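Local coordinates for CRISPR-associated endonuclease Cas9 (Campylobacter jejuni subsp. jejuni serotype O:2, PDB 5X2H), which cuts DNA matched by its guide RNA, as part of an adaptive immune defence against viruses and plasmids, at residues Asp507-Leu511 and Val528-Ala532; Arg111-Leu115 and Glu209-Ile213; Ser773-Phe779 and Ala793-Val798. All coordinates share one frame; numbering follows the deposited sequence.

Contact 1 of 3, residues Asp507-Leu511 and Val528-Ala532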
ATOM      1  N   ASP A 507      -6.963  12.119 -29.377  1.00 75.70           N
ATOM      2  CA  ASP A 507      -7.129  12.883 -30.606  1.00 78.40           C
ATOM      3  C   ASP A 507      -8.447  13.645 -30.553  1.00 74.18           C
ATOM      4  O   ASP A 507      -9.498  13.058 -30.276  1.00 80.87           O
ATOM      5  CB  ASP A 507      -7.096  11.959 -31.824  1.00 75.16           C
ATOM      6  CG  ASP A 507      -7.030  12.723 -33.130  1.00 79.62           C
ATOM      7  OD1 ASP A 507      -6.671  13.919 -33.104  1.00 81.00           O
ATOM      8  OD2 ASP A 507      -7.341  12.128 -34.182  1.00 82.37           O
ATOM      9  N   PHE A 508      -8.387  14.945 -30.819  1.00 81.21           N
ATOM     10  CA  PHE A 508      -9.540  15.828 -30.728  1.00 82.67           C
ATOM     11  C   PHE A 508     -10.022  16.237 -32.114  1.00 87.49           C
ATOM     12  O   PHE A 508      -9.376  15.979 -33.134  1.00 89.90           O
ATOM     13  CB  PHE A 508      -9.205  17.078 -29.906  1.00 81.40           C
ATOM     14  CG  PHE A 508      -9.054  16.817 -28.436  1.00 77.05           C
ATOM     15  CD1 PHE A 508      -7.840  16.403 -27.913  1.00 72.74           C
ATOM     16  CD2 PHE A 508     -10.124  16.997 -27.576  1.00 73.08           C
ATOM     17  CE1 PHE A 508      -7.699  16.167 -26.559  1.00 74.29           C
ATOM     18  CE2 PHE A 508      -9.990  16.761 -26.221  1.00 71.85           C
ATOM     19  CZ  PHE A 508      -8.776  16.345 -25.712  1.00 72.19           C
ATOM     20  N   LEU A 509     -11.181  16.887 -32.134  1.00 87.13           N
ATOM     21  CA  LEU A 509     -11.672  17.482 -33.365  1.00 89.92           C
ATOM     22  C   LEU A 509     -10.832  18.708 -33.714  1.00 93.76           C
ATOM     23  O   LEU A 509     -10.442  19.469 -32.824  1.00 93.29           O
ATOM     24  CB  LEU A 509     -13.138  17.891 -33.226  1.00 91.87           C
ATOM     25  CG  LEU A 509     -14.200  16.797 -33.327  1.00 92.50           C
ATOM     26  CD1 LEU A 509     -15.588  17.393 -33.166  1.00 95.12           C
ATOM     27  CD2 LEU A 509     -14.081  16.059 -34.650  1.00 94.69           C
ATOM     28  N   PRO A 510     -10.527  18.917 -34.992  1.00 96.68           N
ATOM     29  CA  PRO A 510      -9.847  20.157 -35.386  1.00101.87           C
ATOM     30  C   PRO A 510     -10.722  21.367 -35.095  1.00103.72           C
ATOM     31  O   PRO A 510     -11.892  21.417 -35.481  1.00107.14           O
ATOM     32  CB  PRO A 510      -9.615  19.972 -36.891  1.00 97.55           C
ATOM     33  CG  PRO A 510      -9.667  18.491 -37.108  1.00100.12           C
ATOM     34  CD  PRO A 510     -10.669  17.979 -36.117  1.00 97.31           C
ATOM     35  N   LEU A 511     -10.147  22.342 -34.396  1.00102.01           N
ATOM     36  CA  LEU A 511     -10.822  23.600 -34.108  1.00104.23           C
ATOM     37  C   LEU A 511     -10.443  24.711 -35.077  1.00106.79           C
ATOM     38  O   LEU A 511     -10.912  25.842 -34.915  1.00108.89           O
ATOM     39  CB  LEU A 511     -10.527  24.046 -32.668  1.00103.79           C
ATOM     40  CG  LEU A 511      -9.141  23.826 -32.043  1.00103.88           C
ATOM     41  CD1 LEU A 511      -7.997  24.336 -32.915  1.00107.96           C
ATOM     42  CD2 LEU A 511      -9.094  24.487 -30.673  1.00102.91           C
ATOM     43  N   VAL A 528      -4.638  24.072 -28.281  1.00104.70           N
ATOM     44  CA  VAL A 528      -4.896  23.692 -26.898  1.00101.49           C
ATOM     45  C   VAL A 528      -6.307  23.135 -26.759  1.00101.16           C
ATOM     46  O   VAL A 528      -7.284  23.883 -26.777  1.00104.66           O
ATOM     47  CB  VAL A 528      -4.683  24.881 -25.945  1.00101.25           C
ATOM     48  CG1 VAL A 528      -4.971  24.470 -24.508  1.00 95.03           C
ATOM     49  CG2 VAL A 528      -3.267  25.419 -26.078  1.00104.23           C
ATOM     50  N   HIS A 529      -6.407  21.813 -26.619  1.00 96.57           N
ATOM     51  CA  HIS A 529      -7.697  21.148 -26.492  1.00 93.80           C
ATOM     52  C   HIS A 529      -8.056  20.793 -25.057  1.00 89.85           C
ATOM     53  O   HIS A 529      -9.240  20.602 -24.761  1.00 86.54           O
ATOM     54  CB  HIS A 529      -7.723  19.870 -27.338  1.00 93.05           C
ATOM     55  CG  HIS A 529      -7.584  20.115 -28.807  1.00 95.85           C
ATOM     56  ND1 HIS A 529      -8.649  20.471 -29.606  1.00 97.46           N
ATOM     57  CD2 HIS A 529      -6.506  20.049 -29.625  1.00 97.04           C
ATOM     58  CE1 HIS A 529      -8.233  20.618 -30.852  1.00 99.94           C
ATOM     59  NE2 HIS A 529      -6.937  20.365 -30.890  1.00 99.89           N
ATOM     60  N   VAL A 530      -7.075  20.690 -24.166  1.00 89.19           N
ATOM     61  CA  VAL A 530      -7.310  20.368 -22.765  1.00 83.99           C
ATOM     62  C   VAL A 530      -6.869  21.558 -21.928  1.00 85.30           C
ATOM     63  O   VAL A 530      -5.727  22.017 -22.047  1.00 88.27           O
ATOM     64  CB  VAL A 530      -6.564  19.091 -22.341  1.00 78.92           C
ATOM     65  CG1 VAL A 530      -7.122  18.563 -21.025  1.00 75.90           C
ATOM     66  CG2 VAL A 530      -6.657  18.036 -23.432  1.00 77.54           C
ATOM     67  N   GLU A 531      -7.772  22.058 -21.090  1.00 83.69           N
ATOM     68  CA  GLU A 531      -7.499  23.217 -20.256  1.00 84.83           C
ATOM     69  C   GLU A 531      -7.978  22.955 -18.837  1.00 83.15           C
ATOM     70  O   GLU A 531      -8.891  22.157 -18.608  1.00 80.96           O
ATOM     71  CB  GLU A 531      -8.174  24.480 -20.809  1.00 88.50           C
ATOM     72  N   ALA A 532      -7.348  23.638 -17.885  1.00 83.13           N
ATOM     73  CA  ALA A 532      -7.704  23.549 -16.478  1.00 81.87           C
ATOM     74  C   ALA A 532      -8.431  24.816 -16.049  1.00 83.94           C
ATOM     75  O   ALA A 532      -8.082  25.920 -16.484  1.00 84.22           O
ATOM     76  CB  ALA A 532      -6.463  23.335 -15.608  1.00 79.45           C
TER

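Contact 2 of 3, residues Arg111-Leu115 and Glu209-Ile213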
ATOM      1  N   ARG A 111      19.329 -19.956  31.883  1.00 61.48           N
ATOM      2  CA  ARG A 111      20.344 -19.060  31.341  1.00 60.14           C
ATOM      3  C   ARG A 111      21.222 -18.457  32.430  1.00 64.88           C
ATOM      4  O   ARG A 111      22.342 -18.026  32.133  1.00 67.73           O
ATOM      5  CB  ARG A 111      19.682 -17.955  30.515  1.00 54.52           C
ATOM      6  CG  ARG A 111      19.214 -18.422  29.142  1.00 52.10           C
ATOM      7  CD  ARG A 111      18.131 -17.522  28.569  1.00 50.50           C
ATOM      8  NE  ARG A 111      18.602 -16.162  28.325  1.00 51.12           N
ATOM      9  CZ  ARG A 111      17.834 -15.181  27.861  1.00 51.17           C
ATOM     10  NH1 ARG A 111      16.554 -15.409  27.592  1.00 46.52           N
ATOM     11  NH2 ARG A 111      18.343 -13.972  27.668  1.00 51.49           N
ATOM     12  N   PHE A 112      20.746 -18.412  33.677  1.00 65.91           N
ATOM     13  CA  PHE A 112      21.614 -17.990  34.771  1.00 70.10           C
ATOM     14  C   PHE A 112      22.539 -19.118  35.211  1.00 71.77           C
ATOM     15  O   PHE A 112      23.720 -18.880  35.485  1.00 76.22           O
ATOM     16  CB  PHE A 112      20.786 -17.489  35.957  1.00 69.03           C
ATOM     17  CG  PHE A 112      21.608 -17.207  37.184  1.00 72.10           C
ATOM     18  CD1 PHE A 112      22.520 -16.164  37.198  1.00 73.78           C
ATOM     19  CD2 PHE A 112      21.477 -17.991  38.320  1.00 74.38           C
ATOM     20  CE1 PHE A 112      23.287 -15.908  38.321  1.00 77.88           C
ATOM     21  CE2 PHE A 112      22.241 -17.737  39.449  1.00 76.58           C
ATOM     22  CZ  PHE A 112      23.146 -16.693  39.449  1.00 71.96           C
ATOM     23  N   ARG A 113      22.021 -20.349  35.283  1.00 69.19           N
ATOM     24  CA  ARG A 113      22.861 -21.490  35.637  1.00 68.83           C
ATOM     25  C   ARG A 113      24.006 -21.661  34.649  1.00 70.48           C
ATOM     26  O   ARG A 113      25.112 -22.060  35.032  1.00 75.38           O
ATOM     27  CB  ARG A 113      22.032 -22.772  35.679  1.00 66.91           C
ATOM     28  CG  ARG A 113      20.969 -22.835  36.749  1.00 69.39           C
ATOM     29  CD  ARG A 113      20.258 -24.172  36.655  1.00 72.20           C
ATOM     30  NE  ARG A 113      19.181 -24.318  37.625  1.00 75.17           N
ATOM     31  CZ  ARG A 113      18.366 -25.367  37.670  1.00 77.37           C
ATOM     32  NH1 ARG A 113      18.509 -26.353  36.796  1.00 76.76           N
ATOM     33  NH2 ARG A 113      17.408 -25.430  38.585  1.00 79.26           N
ATOM     34  N   ALA A 114      23.754 -21.369  33.370  1.00 67.18           N
ATOM     35  CA  ALA A 114      24.757 -21.571  32.331  1.00 64.19           C
ATOM     36  C   ALA A 114      26.026 -20.772  32.586  1.00 68.22           C
ATOM     37  O   ALA A 114      27.081 -21.116  32.041  1.00 70.22           O
ATOM     38  CB  ALA A 114      24.179 -21.203  30.964  1.00 61.63           C
ATOM     39  N   LEU A 115      25.950 -19.715  33.394  1.00 67.83           N
ATOM     40  CA  LEU A 115      27.132 -18.946  33.754  1.00 70.19           C
ATOM     41  C   LEU A 115      27.898 -19.550  34.922  1.00 75.95           C
ATOM     42  O   LEU A 115      28.974 -19.043  35.262  1.00 78.32           O
ATOM     43  CB  LEU A 115      26.731 -17.509  34.095  1.00 67.61           C
ATOM     44  CG  LEU A 115      25.735 -16.835  33.149  1.00 71.54           C
ATOM     45  CD1 LEU A 115      25.342 -15.462  33.672  1.00 72.47           C
ATOM     46  CD2 LEU A 115      26.304 -16.729  31.742  1.00 63.27           C
ATOM     47  N   GLU A 209      25.249 -12.974  24.764  1.00 63.77           N
ATOM     48  CA  GLU A 209      24.919 -13.950  25.796  1.00 61.85           C
ATOM     49  C   GLU A 209      25.101 -15.373  25.283  1.00 61.31           C
ATOM     50  O   GLU A 209      25.735 -16.204  25.943  1.00 62.60           O
ATOM     51  CB  GLU A 209      23.491 -13.735  26.294  1.00 56.58           C
ATOM     52  CG  GLU A 209      23.064 -14.749  27.345  1.00 57.05           C
ATOM     53  CD  GLU A 209      21.633 -14.557  27.807  1.00 61.67           C
ATOM     54  OE1 GLU A 209      21.122 -15.436  28.535  1.00 62.75           O
ATOM     55  OE2 GLU A 209      21.017 -13.532  27.441  1.00 61.87           O
ATOM     56  N   LEU A 210      24.556 -15.668  24.100  1.00 59.90           N
ATOM     57  CA  LEU A 210      24.690 -17.011  23.545  1.00 60.75           C
ATOM     58  C   LEU A 210      26.148 -17.363  23.259  1.00 65.80           C
ATOM     59  O   LEU A 210      26.538 -18.528  23.396  1.00 67.80           O
ATOM     60  CB  LEU A 210      23.843 -17.139  22.279  1.00 56.93           C
ATOM     61  CG  LEU A 210      23.631 -18.559  21.755  1.00 53.23           C
ATOM     62  CD1 LEU A 210      23.203 -19.487  22.879  1.00 52.81           C
ATOM     63  CD2 LEU A 210      22.596 -18.561  20.635  1.00 51.73           C
ATOM     64  N   LYS A 211      26.966 -16.380  22.870  1.00 58.38           N
ATOM     65  CA  LYS A 211      28.399 -16.636  22.740  1.00 67.50           C
ATOM     66  C   LYS A 211      29.027 -16.926  24.097  1.00 68.19           C
ATOM     67  O   LYS A 211      29.875 -17.818  24.218  1.00 73.30           O
ATOM     68  CB  LYS A 211      29.098 -15.449  22.077  1.00 65.73           C
ATOM     69  CG  LYS A 211      28.759 -15.254  20.609  1.00 67.32           C
ATOM     70  CD  LYS A 211      29.544 -14.093  20.013  1.00 71.44           C
ATOM     71  CE  LYS A 211      29.242 -13.921  18.534  1.00 72.78           C
ATOM     72  NZ  LYS A 211      29.945 -12.742  17.962  1.00 75.91           N
ATOM     73  N   LEU A 212      28.622 -16.182  25.129  1.00 64.19           N
ATOM     74  CA  LEU A 212      29.163 -16.401  26.464  1.00 67.63           C
ATOM     75  C   LEU A 212      28.721 -17.745  27.027  1.00 67.91           C
ATOM     76  O   LEU A 212      29.506 -18.438  27.684  1.00 70.36           O
ATOM     77  CB  LEU A 212      28.737 -15.263  27.393  1.00 66.28           C
ATOM     78  CG  LEU A 212      29.135 -15.394  28.865  1.00 68.63           C
ATOM     79  CD1 LEU A 212      30.650 -15.339  29.022  1.00 66.84           C
ATOM     80  CD2 LEU A 212      28.462 -14.317  29.701  1.00 66.91           C
ATOM     81  N   ILE A 213      27.467 -18.128  26.779  1.00 66.28           N
ATOM     82  CA  ILE A 213      26.961 -19.397  27.297  1.00 64.91           C
ATOM     83  C   ILE A 213      27.717 -20.566  26.679  1.00 67.63           C
ATOM     84  O   ILE A 213      28.068 -21.530  27.371  1.00 68.67           O
ATOM     85  CB  ILE A 213      25.444 -19.506  27.055  1.00 59.34           C
ATOM     86  CG1 ILE A 213      24.692 -18.513  27.945  1.00 55.21           C
ATOM     87  CG2 ILE A 213      24.964 -20.926  27.304  1.00 56.05           C
ATOM     88  CD1 ILE A 213      23.192 -18.489  27.708  1.00 52.77           C
TER

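Contact 3 of 3, residues Ser773-Phe779 and Ala793-Val798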
ATOM      1  N   SER A 773     -30.355   2.268  -0.485  1.00 39.14           N
ATOM      2  CA  SER A 773     -30.159   3.709  -0.452  1.00 41.70           C
ATOM      3  C   SER A 773     -30.616   4.323  -1.766  1.00 40.19           C
ATOM      4  O   SER A 773     -30.707   3.650  -2.796  1.00 39.06           O
ATOM      5  CB  SER A 773     -28.693   4.069  -0.177  1.00 44.19           C
ATOM      6  OG  SER A 773     -27.847   3.486  -1.150  1.00 49.18           O
ATOM      7  N   LYS A 774     -30.909   5.618  -1.713  1.00 42.11           N
ATOM      8  CA  LYS A 774     -31.334   6.356  -2.892  1.00 43.52           C
ATOM      9  C   LYS A 774     -30.114   6.800  -3.687  1.00 43.40           C
ATOM     10  O   LYS A 774     -29.085   7.162  -3.112  1.00 43.07           O
ATOM     11  CB  LYS A 774     -32.180   7.563  -2.481  1.00 41.09           C
ATOM     12  CG  LYS A 774     -32.829   8.315  -3.635  1.00 47.26           C
ATOM     13  CD  LYS A 774     -33.961   9.196  -3.126  1.00 49.13           C
ATOM     14  CE  LYS A 774     -34.596  10.014  -4.237  1.00 53.70           C
ATOM     15  NZ  LYS A 774     -33.782  11.208  -4.581  1.00 57.27           N
ATOM     16  N   HIS A 775     -30.241   6.781  -5.018  1.00 47.11           N
ATOM     17  CA  HIS A 775     -29.079   6.960  -5.888  1.00 48.01           C
ATOM     18  C   HIS A 775     -28.358   8.272  -5.596  1.00 49.47           C
ATOM     19  O   HIS A 775     -27.132   8.296  -5.442  1.00 48.03           O
ATOM     20  CB  HIS A 775     -29.503   6.884  -7.358  1.00 46.51           C
ATOM     21  CG  HIS A 775     -30.261   8.083  -7.837  1.00 47.40           C
ATOM     22  ND1 HIS A 775     -31.610   8.250  -7.610  1.00 49.14           N
ATOM     23  CD2 HIS A 775     -29.857   9.178  -8.524  1.00 48.58           C
ATOM     24  CE1 HIS A 775     -32.005   9.396  -8.139  1.00 49.68           C
ATOM     25  NE2 HIS A 775     -30.962   9.977  -8.701  1.00 51.64           N
ATOM     26  N   ASP A 776     -29.103   9.372  -5.498  1.00 50.61           N
ATOM     27  CA  ASP A 776     -28.507  10.684  -5.291  1.00 52.72           C
ATOM     28  C   ASP A 776     -28.389  11.060  -3.822  1.00 51.40           C
ATOM     29  O   ASP A 776     -27.774  12.087  -3.514  1.00 53.39           O
ATOM     30  CB  ASP A 776     -29.317  11.757  -6.031  1.00 55.57           C
ATOM     31  CG  ASP A 776     -30.787  11.750  -5.653  1.00 57.76           C
ATOM     32  OD1 ASP A 776     -31.185  10.929  -4.800  1.00 58.91           O
ATOM     33  OD2 ASP A 776     -31.548  12.566  -6.209  1.00 60.93           O
ATOM     34  N   ASN A 777     -28.957  10.258  -2.920  1.00 48.68           N
ATOM     35  CA  ASN A 777     -28.973  10.559  -1.487  1.00 50.45           C
ATOM     36  C   ASN A 777     -29.566  11.942  -1.219  1.00 54.66           C
ATOM     37  O   ASN A 777     -29.146  12.656  -0.307  1.00 58.82           O
ATOM     38  CB  ASN A 777     -27.573  10.433  -0.880  1.00 51.79           C
ATOM     39  CG  ASN A 777     -27.606  10.291   0.628  1.00 53.85           C
ATOM     40  OD1 ASN A 777     -28.015   9.256   1.153  1.00 54.77           O
ATOM     41  ND2 ASN A 777     -27.176  11.332   1.332  1.00 53.62           N
ATOM     42  N   LYS A 778     -30.554  12.323  -2.025  1.00 53.01           N
ATOM     43  CA  LYS A 778     -31.192  13.628  -1.923  1.00 54.85           C
ATOM     44  C   LYS A 778     -32.522  13.474  -1.197  1.00 58.67           C
ATOM     45  O   LYS A 778     -33.399  12.729  -1.645  1.00 60.61           O
ATOM     46  CB  LYS A 778     -31.397  14.243  -3.308  1.00 52.99           C
ATOM     47  CG  LYS A 778     -31.793  15.705  -3.290  1.00 56.71           C
ATOM     48  CD  LYS A 778     -31.990  16.227  -4.706  1.00 60.67           C
ATOM     49  CE  LYS A 778     -32.325  17.711  -4.719  1.00 63.08           C
ATOM     50  NZ  LYS A 778     -32.619  18.188  -6.100  1.00 64.78           N
ATOM     51  N   PHE A 779     -32.665  14.183  -0.078  1.00 57.89           N
ATOM     52  CA  PHE A 779     -33.850  14.091   0.764  1.00 56.73           C
ATOM     53  C   PHE A 779     -34.991  14.983   0.293  1.00 59.96           C
ATOM     54  O   PHE A 779     -36.156  14.669   0.564  1.00 62.03           O
ATOM     55  CB  PHE A 779     -33.480  14.452   2.211  1.00 53.29           C
ATOM     56  CG  PHE A 779     -34.654  14.539   3.143  1.00 52.65           C
ATOM     57  CD1 PHE A 779     -35.245  13.391   3.641  1.00 49.30           C
ATOM     58  CD2 PHE A 779     -35.158  15.770   3.534  1.00 55.04           C
ATOM     59  CE1 PHE A 779     -36.326  13.464   4.501  1.00 54.34           C
ATOM     60  CE2 PHE A 779     -36.242  15.852   4.394  1.00 57.27           C
ATOM     61  CZ  PHE A 779     -36.825  14.696   4.878  1.00 56.22           C
ATOM     62  N   ALA A 793     -35.751   8.684   6.340  1.00 55.17           N
ATOM     63  CA  ALA A 793     -34.795   9.551   5.672  1.00 53.90           C
ATOM     64  C   ALA A 793     -34.767  10.931   6.318  1.00 54.34           C
ATOM     65  O   ALA A 793     -35.755  11.398   6.888  1.00 56.99           O
ATOM     66  CB  ALA A 793     -35.133   9.678   4.187  1.00 56.32           C
ATOM     67  N   ASN A 794     -33.612  11.582   6.223  1.00 55.63           N
ATOM     68  CA  ASN A 794     -33.426  12.928   6.746  1.00 54.78           C
ATOM     69  C   ASN A 794     -32.527  13.695   5.784  1.00 54.19           C
ATOM     70  O   ASN A 794     -32.103  13.175   4.748  1.00 48.35           O
ATOM     71  CB  ASN A 794     -32.851  12.892   8.168  1.00 53.08           C
ATOM     72  CG  ASN A 794     -31.567  12.084   8.260  1.00 49.14           C
ATOM     73  OD1 ASN A 794     -30.653  12.258   7.456  1.00 47.12           O
ATOM     74  ND2 ASN A 794     -31.501  11.187   9.238  1.00 44.87           N
ATOM     75  N   GLU A 795     -32.218  14.942   6.145  1.00 56.04           N
ATOM     76  CA  GLU A 795     -31.470  15.830   5.264  1.00 58.22           C
ATOM     77  C   GLU A 795     -30.045  15.359   4.987  1.00 62.46           C
ATOM     78  O   GLU A 795     -29.408  15.898   4.077  1.00 65.00           O
ATOM     79  CB  GLU A 795     -31.433  17.241   5.858  1.00 59.46           C
ATOM     80  CG  GLU A 795     -32.755  18.008   5.758  1.00 61.04           C
ATOM     81  CD  GLU A 795     -33.735  17.679   6.874  1.00 63.12           C
ATOM     82  OE1 GLU A 795     -34.678  18.471   7.087  1.00 66.27           O
ATOM     83  OE2 GLU A 795     -33.568  16.635   7.542  1.00 62.52           O
ATOM     84  N   LYS A 796     -29.528  14.377   5.730  1.00 62.45           N
ATOM     85  CA  LYS A 796     -28.142  13.961   5.558  1.00 63.51           C
ATOM     86  C   LYS A 796     -27.975  12.608   4.877  1.00 60.13           C
ATOM     87  O   LYS A 796     -26.896  12.343   4.339  1.00 58.49           O
ATOM     88  CB  LYS A 796     -27.415  13.932   6.913  1.00 66.45           C
ATOM     89  CG  LYS A 796     -27.468  12.595   7.637  1.00 67.99           C
ATOM     90  CD  LYS A 796     -26.081  12.160   8.106  1.00 68.64           C
ATOM     91  CE  LYS A 796     -25.798  12.600   9.534  1.00 70.17           C
ATOM     92  NZ  LYS A 796     -26.504  11.756  10.540  1.00 71.71           N
ATOM     93  N   GLU A 797     -28.999  11.755   4.878  1.00 59.27           N
ATOM     94  CA  GLU A 797     -28.880  10.450   4.241  1.00 56.91           C
ATOM     95  C   GLU A 797     -30.265   9.893   3.943  1.00 52.04           C
ATOM     96  O   GLU A 797     -31.195  10.066   4.736  1.00 54.16           O
ATOM     97  CB  GLU A 797     -28.089   9.470   5.118  1.00 59.76           C
ATOM     98  CG  GLU A 797     -28.647   9.296   6.519  1.00 65.50           C
ATOM     99  CD  GLU A 797     -27.721   8.506   7.423  1.00 70.49           C
ATOM    100  OE1 GLU A 797     -26.546   8.305   7.045  1.00 70.50           O
ATOM    101  OE2 GLU A 797     -28.169   8.085   8.512  1.00 73.44           O
ATOM    102  N   VAL A 798     -30.389   9.230   2.794  1.00 47.66           N
ATOM    103  CA  VAL A 798     -31.635   8.581   2.403  1.00 47.75           C
ATOM    104  C   VAL A 798     -31.371   7.086   2.296  1.00 48.00           C
ATOM    105  O   VAL A 798     -31.066   6.569   1.214  1.00 44.86           O
ATOM    106  CB  VAL A 798     -32.185   9.147   1.081  1.00 47.37           C
ATOM    107  CG1 VAL A 798     -33.582   8.598   0.814  1.00 45.56           C
ATOM    108  CG2 VAL A 798     -32.198  10.669   1.115  1.00 47.81           C
TER

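Contact 1 of 3, residues Asp507-Leu511 and Val528-Ala532
Phe508 and His529 cover each other in a reciprocal way: CB of His529 sits over the centre of the Phe508 ring, 3.4 Å above its plane, and CB of Phe508 lies over one face of the imidazole, offset toward the rim. The two rings are nearly parallel, 5° apart, but so far slid past each other that they barely overlap, with centroids 4.9 Å apart; two CH-pi contacts take the place of a stack. Both side chains carry CG anti to the carbonyl carbon (chi1 -72° and -63°) and run in opposite directions, which brings each methylene over the other's ring. At the far end of the phenyl ring, CG2 of Val530 meets CZ of Phe508 obliquely at 3.5 Å. CE1 of His529 lies 3.2 Å from Leu509 O and 3.5 Å from Leu511 CG, both oblique to the imidazole. His529 ND1 is hydrogen-bonded to the backbone O of His480, just ahead of strand 481-485, which, with Phe508 CB over one face, helps set the turn of the ring. Val530 begins strand 530-532, an outermost strand of the RuvC-like sheet, and with Phe508 it packs on Thr502 of helix 493-505 and on strand 481-485. Between the two segments the contact is thus dispersion and CH-pi, while the imidazole's polar bond goes to the neighbouring backbone and the backbone of Leu509 bonds to that of Val479.

Contact 2 of 3, residues Arg111-Leu115 and Glu209-Ile213
Helices 107-113 and 203-219 of the helical recognition (REC) lobe of Cas9 meet here, with Arg111 and Glu209 forming a salt bridge at one end of the contact. The arginine grips the carboxylate side-on, one nitrogen to each oxygen: Arg111 NE donates to Glu209 OE1 at 2.6 Å, nearly straight at 168°, and NH2 of Arg111 donates to Glu209 OE2 at 2.7 Å. OE1 lies in the guanidinium plane, but the two flat groups are turned 37° apart, and both oxygens are approached on their syn sides, out of the carboxylate plane. A bend at chi3 (64°) turns the arginine tip toward an extended glutamate that crosses it at about a right angle. The pair is buried among helices: Val168 of helix 168-175 touches both side chains, and Val127 of helix 121-133 packs on Arg111 and Ile213. Next to the salt bridge the contact is apolar. CB of Ala114 rests on Ile213 CG2 at 3.8 Å, where the backbones come closest, and CD2 of Leu115 meets CD2 of Leu212 at 3.8 Å, the two leucines roughly perpendicular. Beyond Ile213 on the same helix, Gln217 NE2 donates to the backbone O of Ala114.

Contact 3 of 3, residues Ser773-Phe779 and Ala793-Val798
Asn777 uses both ends of its amide on the backbone of 793-798. Asn777 OD1 accepts from Val798 N at 2.9 Å, almost straight (172°) but with the donor above the carbonyl plane, while ND2 of Asn777 donates to Lys796 O at 3.2 Å, an acceptor lying in the amide plane. With CG anti to the backbone N (chi1 -161°), the amide reaches across Glu797 to both bonds. A third bond runs from Lys774 N to Val798 O at 3.1 Å. Val798 packs into the bend of 774-779: CG1 packs on CB of Lys774, and CG2 lies 3.6 Å from Lys778 O. Farther along, the Phe779 ring lays one face against the peptide joining Asn794 and Glu795, whose Asn794 C is 3.4 Å above the ring plane, and holds its edge to CB of Ala793. Each partner is shaped by its own loop. Asp776 OD1 accepts from Lys778 N and from Lys774 NZ, the latter at 2.6 Å in a salt bridge, bracing the turn that presents Asn777; Asn794 OD1 accepts from the backbone N of Lys796 and Glu797. Outside, the His775 ring stacks on Phe625. These are two Asx turns, one in each loop, joined by a side-chain amide and by one backbone bond next to the adjacent antiparallel strands 769-773 and 799-804 of the PAM-interacting C-terminal (PI-CTD) domain.

In the fold
From the N terminus, contact 2 comes first: it joins helices 107-113 and 203-219 and closes a loop of 93 residues, much of it helical. Contact 1 follows, closing a connection of 16 residues, most of them not modelled, between helix 493-505 and the edge strand of the RuvC-like sheet. Contact 3 closes the last, a 13-residue excursion through helix 784-789 that separates two neighbouring strands of the six-stranded C-terminal sheet. The three loops stand in series, neither nesting nor crossing. Contact 2 lies across the chain's centre from the other two, its centre about 77 Å from contact 1 and 69 Å from contact 3; the centres of contacts 1 and 3 are about 38 Å apart.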